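Local coordinates for probable chitinase (Chromobacterium violaceum, PDB 5JH8), which probably binds chitin and is likely to hydrolyse it as a family 18 glycoside hydrolase, at residues A[82-96]-A[119-133]. Numbering follows the deposited sequence.
Sequences HAVSTSAQSQAVANL and DRNNFSHFIQVLGRA
Helix 89-96 packs on helix 120-133, Val93 meeting Leu130 across the gap, with 36° between their directions and 9.5 Å between axes; nearer the start of the same segment, Ser85 CA lies 5.0 Å from Phe126 CA. Phe126 is the large knob, its ring set among Val84, Ser85, Gln89 and Ala92. CG1 of Val84 lies over one ring face, 3.8 Å from the centroid, a CH-pi contact, while Leu96 CD1 and Gln89 CG meet the ring edge. Small Ser85 lets the backbones close in, its hydroxyl turned back to Ala81 O. Val93 is the knob from the other side, set among Phe126, Val129, Leu130 and Ala133; with its CG1 anti to the backbone N (chi1 168°), that methyl reaches Ala133 CB at 3.5 Å, while CG2 faces Phe126 and Val129. Polar pairs join the segments at the more exposed margin. His82 ND1 donates almost straight to the syn side of Asp119 OD1 (2.7 Å), and Asn122 ND2 takes the anti lone pair of that oxygen (2.9 Å). Extended Gln89 gives NE2 to His125 ND1 at 3.0 Å. In this TIM-barrel family such helices form the outer layer; here Leu130 also touches Val110 of strand 107-111. Two donors grip Asp119 OD1, which should limit carboxylate rotation and may favour a charged His82, whereas the bond from Gln89 implies an unprotonated His125 ND1 and a probably neutral ring.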
ATOM      1  N   HIS A  82     -13.268 -15.050   0.136  1.00 11.93           N
ATOM      2  CA  HIS A  82     -13.819 -16.212  -0.551  1.00 12.59           C
ATOM      3  C   HIS A  82     -15.276 -15.984  -0.961  1.00 11.77           C
ATOM      4  O   HIS A  82     -15.661 -16.241  -2.105  1.00 12.41           O
ATOM      5  CB  HIS A  82     -13.721 -17.437   0.349  1.00 12.72           C
ATOM      6  CG  HIS A  82     -14.412 -18.629  -0.224  1.00 13.98           C
ATOM      7  ND1 HIS A  82     -13.866 -19.378  -1.239  1.00 13.91           N
ATOM      8  CD2 HIS A  82     -15.626 -19.167   0.030  1.00 15.43           C
ATOM      9  CE1 HIS A  82     -14.699 -20.349  -1.566  1.00 15.50           C
ATOM     10  NE2 HIS A  82     -15.780 -20.239  -0.814  1.00 16.09           N
ATOM     11  N   ALA A  83     -16.095 -15.500  -0.027  1.00 11.54           N
ATOM     12  CA  ALA A  83     -17.516 -15.291  -0.297  1.00 12.10           C
ATOM     13  C   ALA A  83     -17.725 -14.256  -1.402  1.00 11.52           C
ATOM     14  O   ALA A  83     -18.481 -14.490  -2.345  1.00 12.28           O
ATOM     15  CB  ALA A  83     -18.222 -14.871   0.992  1.00 13.07           C
ATOM     16  N   VAL A  84     -17.045 -13.109  -1.310  1.00 11.30           N
ATOM     17  CA  VAL A  84     -17.169 -12.060  -2.321  1.00 10.81           C
ATOM     18  C   VAL A  84     -16.742 -12.576  -3.685  1.00 11.34           C
ATOM     19  O   VAL A  84     -17.288 -12.166  -4.715  1.00 12.17           O
ATOM     20  CB  VAL A  84     -16.323 -10.851  -1.861  1.00 11.96           C
ATOM     21  CG1 VAL A  84     -16.034  -9.883  -3.008  1.00 11.77           C
ATOM     22  CG2 VAL A  84     -17.014 -10.166  -0.698  1.00 12.30           C
ATOM     23  N   SER A  85     -15.747 -13.461  -3.719  1.00 11.77           N
ATOM     24  CA  SER A  85     -15.243 -13.971  -4.982  1.00 12.74           C
ATOM     25  C   SER A  85     -16.081 -15.110  -5.538  1.00 14.44           C
ATOM     26  O   SER A  85     -15.847 -15.527  -6.676  1.00 16.80           O
ATOM     27  CB  SER A  85     -13.805 -14.455  -4.821  1.00 13.51           C
ATOM     28  OG  SER A  85     -12.935 -13.407  -4.442  1.00 13.76           O
ATOM     29  N   THR A  86     -17.029 -15.634  -4.768  1.00 13.64           N
ATOM     30  CA  THR A  86     -17.826 -16.764  -5.229  1.00 14.69           C
ATOM     31  C   THR A  86     -19.314 -16.462  -5.057  1.00 14.79           C
ATOM     32  O   THR A  86     -19.938 -15.848  -5.931  1.00 14.78           O
ATOM     33  CB  THR A  86     -17.409 -18.071  -4.525  1.00 14.99           C
ATOM     34  OG1 THR A  86     -17.604 -17.958  -3.115  1.00 15.08           O
ATOM     35  CG2 THR A  86     -15.963 -18.411  -4.798  1.00 15.70           C
ATOM     36  N   SER A  87     -19.879 -16.851  -3.914  1.00 15.78           N
ATOM     37  CA  SER A  87     -21.329 -16.828  -3.747  1.00 16.35           C
ATOM     38  C   SER A  87     -21.914 -15.425  -3.794  1.00 15.32           C
ATOM     39  O   SER A  87     -23.057 -15.251  -4.232  1.00 16.72           O
ATOM     40  CB  SER A  87     -21.706 -17.518  -2.434  1.00 18.31           C
ATOM     41  OG  SER A  87     -21.040 -16.936  -1.325  1.00 20.42           O
ATOM     42  N   ALA A  88     -21.172 -14.418  -3.336  1.00 13.28           N
ATOM     43  CA  ALA A  88     -21.667 -13.047  -3.287  1.00 12.50           C
ATOM     44  C   ALA A  88     -21.053 -12.180  -4.375  1.00 11.56           C
ATOM     45  O   ALA A  88     -21.101 -10.947  -4.284  1.00 11.86           O
ATOM     46  CB  ALA A  88     -21.438 -12.424  -1.910  1.00 12.78           C
ATOM     47  N   GLN A  89     -20.503 -12.804  -5.419  1.00 11.58           N
ATOM     48  CA  GLN A  89     -19.795 -12.025  -6.424  1.00 11.91           C
ATOM     49  C   GLN A  89     -20.712 -11.033  -7.115  1.00 10.96           C
ATOM     50  O   GLN A  89     -20.331  -9.882  -7.332  1.00 10.93           O
ATOM     51  CB  GLN A  89     -19.131 -12.943  -7.440  1.00 14.20           C
ATOM     52  CG  GLN A  89     -18.079 -12.255  -8.269  1.00 17.01           C
ATOM     53  CD  GLN A  89     -17.592 -13.117  -9.413  1.00 19.65           C
ATOM     54  OE1 GLN A  89     -18.173 -13.110 -10.498  1.00 21.57           O
ATOM     55  NE2 GLN A  89     -16.525 -13.879  -9.175  1.00 20.09           N
ATOM     56  N   SER A  90     -21.916 -11.453  -7.503  1.00 11.47           N
ATOM     57  CA  SER A  90     -22.748 -10.540  -8.284  1.00 11.37           C
ATOM     58  C   SER A  90     -23.173  -9.336  -7.447  1.00 10.18           C
ATOM     59  O   SER A  90     -23.261  -8.211  -7.955  1.00 11.69           O
ATOM     60  CB  SER A  90     -23.962 -11.268  -8.862  1.00 12.14           C
ATOM     61  OG  SER A  90     -24.714 -11.881  -7.844  1.00 15.05           O
ATOM     62  N   GLN A  91     -23.484  -9.570  -6.174  1.00 10.14           N
ATOM     63  CA  GLN A  91     -23.818  -8.478  -5.273  1.00 10.04           C
ATOM     64  C   GLN A  91     -22.619  -7.568  -5.057  1.00  8.83           C
ATOM     65  O   GLN A  91     -22.737  -6.342  -5.133  1.00  9.43           O
ATOM     66  CB  GLN A  91     -24.304  -9.059  -3.943  1.00 12.55           C
ATOM     67  CG  GLN A  91     -25.603  -9.827  -4.034  1.00 15.28           C
ATOM     68  CD  GLN A  91     -25.422 -11.302  -4.326  1.00 17.31           C
ATOM     69  OE1 GLN A  91     -24.359 -11.760  -4.730  1.00 18.40           O
ATOM     70  NE2 GLN A  91     -26.484 -12.054  -4.127  1.00 18.87           N
ATOM     71  N   ALA A  92     -21.454  -8.155  -4.781  1.00  9.03           N
ATOM     72  CA  ALA A  92     -20.275  -7.352  -4.492  1.00  9.24           C
ATOM     73  C   ALA A  92     -19.895  -6.481  -5.671  1.00  8.61           C
ATOM     74  O   ALA A  92     -19.544  -5.318  -5.482  1.00  9.06           O
ATOM     75  CB  ALA A  92     -19.109  -8.260  -4.115  1.00 10.18           C
ATOM     76  N   VAL A  93     -19.914  -7.032  -6.887  1.00  8.48           N
ATOM     77  CA  VAL A  93     -19.509  -6.260  -8.059  1.00  8.63           C
ATOM     78  C   VAL A  93     -20.459  -5.089  -8.256  1.00  8.61           C
ATOM     79  O   VAL A  93     -20.039  -3.936  -8.378  1.00  8.84           O
ATOM     80  CB  VAL A  93     -19.442  -7.157  -9.304  1.00  9.45           C
ATOM     81  CG1 VAL A  93     -19.308  -6.318 -10.554  1.00 10.05           C
ATOM     82  CG2 VAL A  93     -18.279  -8.121  -9.204  1.00  9.68           C
ATOM     83  N   ALA A  94     -21.768  -5.368  -8.265  1.00  8.89           N
ATOM     84  CA  ALA A  94     -22.725  -4.286  -8.475  1.00  8.66           C
ATOM     85  C   ALA A  94     -22.623  -3.242  -7.375  1.00  8.25           C
ATOM     86  O   ALA A  94     -22.735  -2.035  -7.630  1.00  9.14           O
ATOM     87  CB  ALA A  94     -24.152  -4.825  -8.537  1.00  9.01           C
ATOM     88  N   ASN A  95     -22.453  -3.699  -6.132  1.00  8.39           N
ATOM     89  CA  ASN A  95     -22.409  -2.777  -5.004  1.00  8.51           C
ATOM     90  C   ASN A  95     -21.145  -1.928  -5.022  1.00  8.09           C
ATOM     91  O   ASN A  95     -21.184  -0.774  -4.609  1.00  8.56           O
ATOM     92  CB  ASN A  95     -22.545  -3.536  -3.685  1.00 10.03           C
ATOM     93  CG  ASN A  95     -23.954  -4.068  -3.465  1.00 10.79           C
ATOM     94  OD1 ASN A  95     -24.892  -3.608  -4.120  1.00 12.13           O
ATOM     95  ND2 ASN A  95     -24.107  -5.026  -2.557  1.00 11.40           N
ATOM     96  N   LEU A  96     -20.022  -2.489  -5.457  1.00  8.24           N
ATOM     97  CA  LEU A  96     -18.807  -1.696  -5.542  1.00  7.90           C
ATOM     98  C   LEU A  96     -18.937  -0.619  -6.609  1.00  8.16           C
ATOM     99  O   LEU A  96     -18.471   0.516  -6.429  1.00  7.90           O
ATOM    100  CB  LEU A  96     -17.601  -2.595  -5.815  1.00  7.58           C
ATOM    101  CG  LEU A  96     -17.149  -3.366  -4.567  1.00  8.36           C
ATOM    102  CD1 LEU A  96     -16.247  -4.553  -4.932  1.00  8.57           C
ATOM    103  CD2 LEU A  96     -16.461  -2.457  -3.557  1.00  8.54           C
ATOM    104  N   ASP A 119      -8.140 -19.797  -3.149  1.00 12.65           N
ATOM    105  CA  ASP A 119      -8.995 -18.830  -3.827  1.00 12.25           C
ATOM    106  C   ASP A 119      -8.287 -18.088  -4.947  1.00 11.97           C
ATOM    107  O   ASP A 119      -8.843 -17.123  -5.464  1.00 12.31           O
ATOM    108  CB  ASP A 119      -9.564 -17.836  -2.821  1.00 12.85           C
ATOM    109  CG  ASP A 119     -10.705 -18.422  -2.028  1.00 13.33           C
ATOM    110  OD1 ASP A 119     -11.556 -19.100  -2.647  1.00 15.11           O
ATOM    111  OD2 ASP A 119     -10.748 -18.227  -0.792  1.00 14.37           O
ATOM    112  N   ARG A 120      -7.115 -18.557  -5.381  1.00 11.64           N
ATOM    113  CA  ARG A 120      -6.364 -17.878  -6.434  1.00 11.95           C
ATOM    114  C   ARG A 120      -7.238 -17.582  -7.649  1.00 11.99           C
ATOM    115  O   ARG A 120      -7.369 -16.432  -8.088  1.00 11.80           O
ATOM    116  CB  ARG A 120      -5.150 -18.712  -6.844  1.00 12.04           C
ATOM    117  CG  ARG A 120      -4.342 -18.129  -8.002  1.00 13.26           C
ATOM    118  CD  ARG A 120      -3.260 -19.102  -8.399  1.00 13.05           C
ATOM    119  NE  ARG A 120      -2.387 -18.688  -9.484  1.00 13.17           N
ATOM    120  CZ  ARG A 120      -1.245 -18.021  -9.320  1.00 12.67           C
ATOM    121  NH1 ARG A 120      -0.860 -17.642  -8.118  1.00 12.83           N
ATOM    122  NH2 ARG A 120      -0.482 -17.728 -10.359  1.00 14.27           N
ATOM    123  N   ASN A 121      -7.855 -18.621  -8.205  1.00 12.78           N
ATOM    124  CA  ASN A 121      -8.632 -18.431  -9.424  1.00 13.07           C
ATOM    125  C   ASN A 121      -9.968 -17.742  -9.152  1.00 12.07           C
ATOM    126  O   ASN A 121     -10.454 -16.979  -9.993  1.00 12.71           O
ATOM    127  CB  ASN A 121      -8.840 -19.754 -10.151  1.00 15.27           C
ATOM    128  CG  ASN A 121      -7.550 -20.319 -10.720  1.00 16.93           C
ATOM    129  OD1 ASN A 121      -6.545 -19.615 -10.860  1.00 17.17           O
ATOM    130  ND2 ASN A 121      -7.575 -21.607 -11.056  1.00 18.82           N
ATOM    131  N   ASN A 122     -10.575 -17.982  -7.989  1.00 11.46           N
ATOM    132  CA  ASN A 122     -11.804 -17.279  -7.627  1.00 11.87           C
ATOM    133  C   ASN A 122     -11.562 -15.784  -7.558  1.00 11.20           C
ATOM    134  O   ASN A 122     -12.351 -14.990  -8.069  1.00 11.22           O
ATOM    135  CB  ASN A 122     -12.307 -17.769  -6.270  1.00 12.82           C
ATOM    136  CG  ASN A 122     -12.822 -19.186  -6.307  1.00 14.10           C
ATOM    137  OD1 ASN A 122     -13.319 -19.659  -7.334  1.00 16.21           O
ATOM    138  ND2 ASN A 122     -12.733 -19.874  -5.170  1.00 14.59           N
ATOM    139  N   PHE A 123     -10.472 -15.379  -6.908  1.00 11.02           N
ATOM    140  CA  PHE A 123     -10.168 -13.961  -6.756  1.00 10.55           C
ATOM    141  C   PHE A 123      -9.850 -13.326  -8.111  1.00  9.96           C
ATOM    142  O   PHE A 123     -10.315 -12.219  -8.415  1.00 10.11           O
ATOM    143  CB  PHE A 123      -9.028 -13.793  -5.746  1.00  9.91           C
ATOM    144  CG  PHE A 123      -8.711 -12.351  -5.444  1.00  9.65           C
ATOM    145  CD1 PHE A 123      -9.687 -11.487  -4.972  1.00 10.06           C
ATOM    146  CD2 PHE A 123      -7.440 -11.852  -5.653  1.00 10.24           C
ATOM    147  CE1 PHE A 123      -9.383 -10.149  -4.716  1.00 10.03           C
ATOM    148  CE2 PHE A 123      -7.130 -10.516  -5.379  1.00  9.60           C
ATOM    149  CZ  PHE A 123      -8.103  -9.669  -4.917  1.00  9.38           C
ATOM    150  N   SER A 124      -9.076 -14.019  -8.949  1.00 10.55           N
ATOM    151  CA  SER A 124      -8.800 -13.504 -10.284  1.00 10.42           C
ATOM    152  C   SER A 124     -10.094 -13.271 -11.038  1.00 10.77           C
ATOM    153  O   SER A 124     -10.244 -12.258 -11.731  1.00 11.60           O
ATOM    154  CB  SER A 124      -7.942 -14.500 -11.055  1.00 11.35           C
ATOM    155  OG  SER A 124      -6.677 -14.595 -10.446  1.00 11.93           O
ATOM    156  N   HIS A 125     -11.033 -14.218 -10.926  1.00 11.15           N
ATOM    157  CA  HIS A 125     -12.296 -14.098 -11.639  1.00 11.65           C
ATOM    158  C   HIS A 125     -13.108 -12.921 -11.118  1.00 10.81           C
ATOM    159  O   HIS A 125     -13.652 -12.138 -11.904  1.00 11.11           O
ATOM    160  CB  HIS A 125     -13.090 -15.402 -11.546  1.00 12.89           C
ATOM    161  CG  HIS A 125     -14.373 -15.362 -12.310  1.00 16.21           C
ATOM    162  ND1 HIS A 125     -15.593 -15.276 -11.683  1.00 18.43           N
ATOM    163  CD2 HIS A 125     -14.628 -15.335 -13.638  1.00 18.43           C
ATOM    164  CE1 HIS A 125     -16.551 -15.233 -12.590  1.00 18.22           C
ATOM    165  NE2 HIS A 125     -15.994 -15.272 -13.785  1.00 18.36           N
ATOM    166  N   PHE A 126     -13.166 -12.759  -9.795  1.00 10.54           N
ATOM    167  CA  PHE A 126     -13.847 -11.606  -9.207  1.00 10.55           C
ATOM    168  C   PHE A 126     -13.286 -10.305  -9.756  1.00  9.45           C
ATOM    169  O   PHE A 126     -14.042  -9.408 -10.143  1.00  9.70           O
ATOM    170  CB  PHE A 126     -13.718 -11.666  -7.686  1.00 10.79           C
ATOM    171  CG  PHE A 126     -14.068 -10.376  -6.970  1.00 10.30           C
ATOM    172  CD1 PHE A 126     -15.340  -9.840  -7.021  1.00 11.54           C
ATOM    173  CD2 PHE A 126     -13.107  -9.698  -6.227  1.00 11.15           C
ATOM    174  CE1 PHE A 126     -15.627  -8.654  -6.356  1.00 11.92           C
ATOM    175  CE2 PHE A 126     -13.403  -8.529  -5.568  1.00 11.30           C
ATOM    176  CZ  PHE A 126     -14.654  -8.009  -5.630  1.00 11.55           C
ATOM    177  N   ILE A 127     -11.959 -10.187  -9.803  1.00  9.11           N
ATOM    178  CA  ILE A 127     -11.318  -8.975 -10.298  1.00  9.15           C
ATOM    179  C   ILE A 127     -11.580  -8.782 -11.791  1.00  9.21           C
ATOM    180  O   ILE A 127     -11.783  -7.653 -12.245  1.00  8.91           O
ATOM    181  CB  ILE A 127      -9.824  -9.012  -9.923  1.00  9.24           C
ATOM    182  CG1 ILE A 127      -9.667  -8.891  -8.395  1.00  9.36           C
ATOM    183  CG2 ILE A 127      -9.047  -7.936 -10.658  1.00  9.54           C
ATOM    184  CD1 ILE A 127     -10.310  -7.669  -7.759  1.00  9.24           C
ATOM    185  N   GLN A 128     -11.617  -9.860 -12.571  1.00  9.49           N
ATOM    186  CA  GLN A 128     -11.982  -9.746 -13.984  1.00 10.16           C
ATOM    187  C   GLN A 128     -13.382  -9.163 -14.156  1.00 10.15           C
ATOM    188  O   GLN A 128     -13.605  -8.242 -14.961  1.00 10.45           O
ATOM    189  CB  GLN A 128     -11.915 -11.128 -14.637  1.00 12.33           C
ATOM    190  CG  GLN A 128     -10.509 -11.649 -14.836  1.00 14.09           C
ATOM    191  CD  GLN A 128     -10.461 -13.138 -15.176  1.00 15.73           C
ATOM    192  OE1 GLN A 128     -11.458 -13.852 -15.062  1.00 17.87           O
ATOM    193  NE2 GLN A 128      -9.289 -13.610 -15.569  1.00 17.35           N
ATOM    194  N   VAL A 129     -14.347  -9.721 -13.430  1.00 10.45           N
ATOM    195  CA  VAL A 129     -15.729  -9.271 -13.541  1.00 10.14           C
ATOM    196  C   VAL A 129     -15.862  -7.840 -13.041  1.00  9.31           C
ATOM    197  O   VAL A 129     -16.530  -7.012 -13.663  1.00 10.39           O
ATOM    198  CB  VAL A 129     -16.658 -10.243 -12.785  1.00 11.79           C
ATOM    199  CG1 VAL A 129     -18.092  -9.731 -12.747  1.00 11.61           C
ATOM    200  CG2 VAL A 129     -16.594 -11.624 -13.400  1.00 13.27           C
ATOM    201  N   LEU A 130     -15.215  -7.532 -11.920  1.00  8.54           N
ATOM    202  CA  LEU A 130     -15.282  -6.200 -11.345  1.00  8.54           C
ATOM    203  C   LEU A 130     -14.660  -5.174 -12.276  1.00  8.28           C
ATOM    204  O   LEU A 130     -15.216  -4.086 -12.482  1.00  9.12           O
ATOM    205  CB  LEU A 130     -14.589  -6.199  -9.982  1.00  7.88           C
ATOM    206  CG  LEU A 130     -14.548  -4.847  -9.275  1.00  7.30           C
ATOM    207  CD1 LEU A 130     -15.925  -4.303  -8.990  1.00  8.83           C
ATOM    208  CD2 LEU A 130     -13.695  -4.933  -8.018  1.00  8.38           C
ATOM    209  N   GLY A 131     -13.502  -5.500 -12.855  1.00  8.71           N
ATOM    210  CA  GLY A 131     -12.872  -4.572 -13.780  1.00  9.11           C
ATOM    211  C   GLY A 131     -13.757  -4.254 -14.972  1.00  9.43           C
ATOM    212  O   GLY A 131     -13.918  -3.094 -15.364  1.00  9.53           O
ATOM    213  N   ARG A 132     -14.384  -5.276 -15.552  1.00  9.34           N
ATOM    214  CA  ARG A 132     -15.274  -5.027 -16.677  1.00 10.42           C
ATOM    215  C   ARG A 132     -16.458  -4.162 -16.258  1.00 10.70           C
ATOM    216  O   ARG A 132     -16.863  -3.258 -16.993  1.00 10.84           O
ATOM    217  CB  ARG A 132     -15.738  -6.348 -17.281  1.00 13.32           C
ATOM    218  CG  ARG A 132     -14.696  -7.057 -18.147  1.00 16.62           C
ATOM    219  CD  ARG A 132     -15.296  -8.221 -18.924  1.00 18.88           C
ATOM    220  NE  ARG A 132     -15.670  -9.342 -18.067  1.00 20.78           N
ATOM    221  CZ  ARG A 132     -14.851 -10.328 -17.707  1.00 22.70           C
ATOM    222  NH1 ARG A 132     -13.586 -10.352 -18.115  1.00 23.53           N
ATOM    223  NH2 ARG A 132     -15.298 -11.293 -16.925  1.00 23.63           N
ATOM    224  N   ALA A 133     -17.015  -4.411 -15.073  1.00 10.54           N
ATOM    225  CA  ALA A 133     -18.173  -3.651 -14.615  1.00 10.37           C
ATOM    226  C   ALA A 133     -17.814  -2.193 -14.354  1.00  9.77           C
ATOM    227  O   ALA A 133     -18.579  -1.289 -14.712  1.00 10.63           O
ATOM    228  CB  ALA A 133     -18.778  -4.304 -13.376  1.00 10.27           C
TER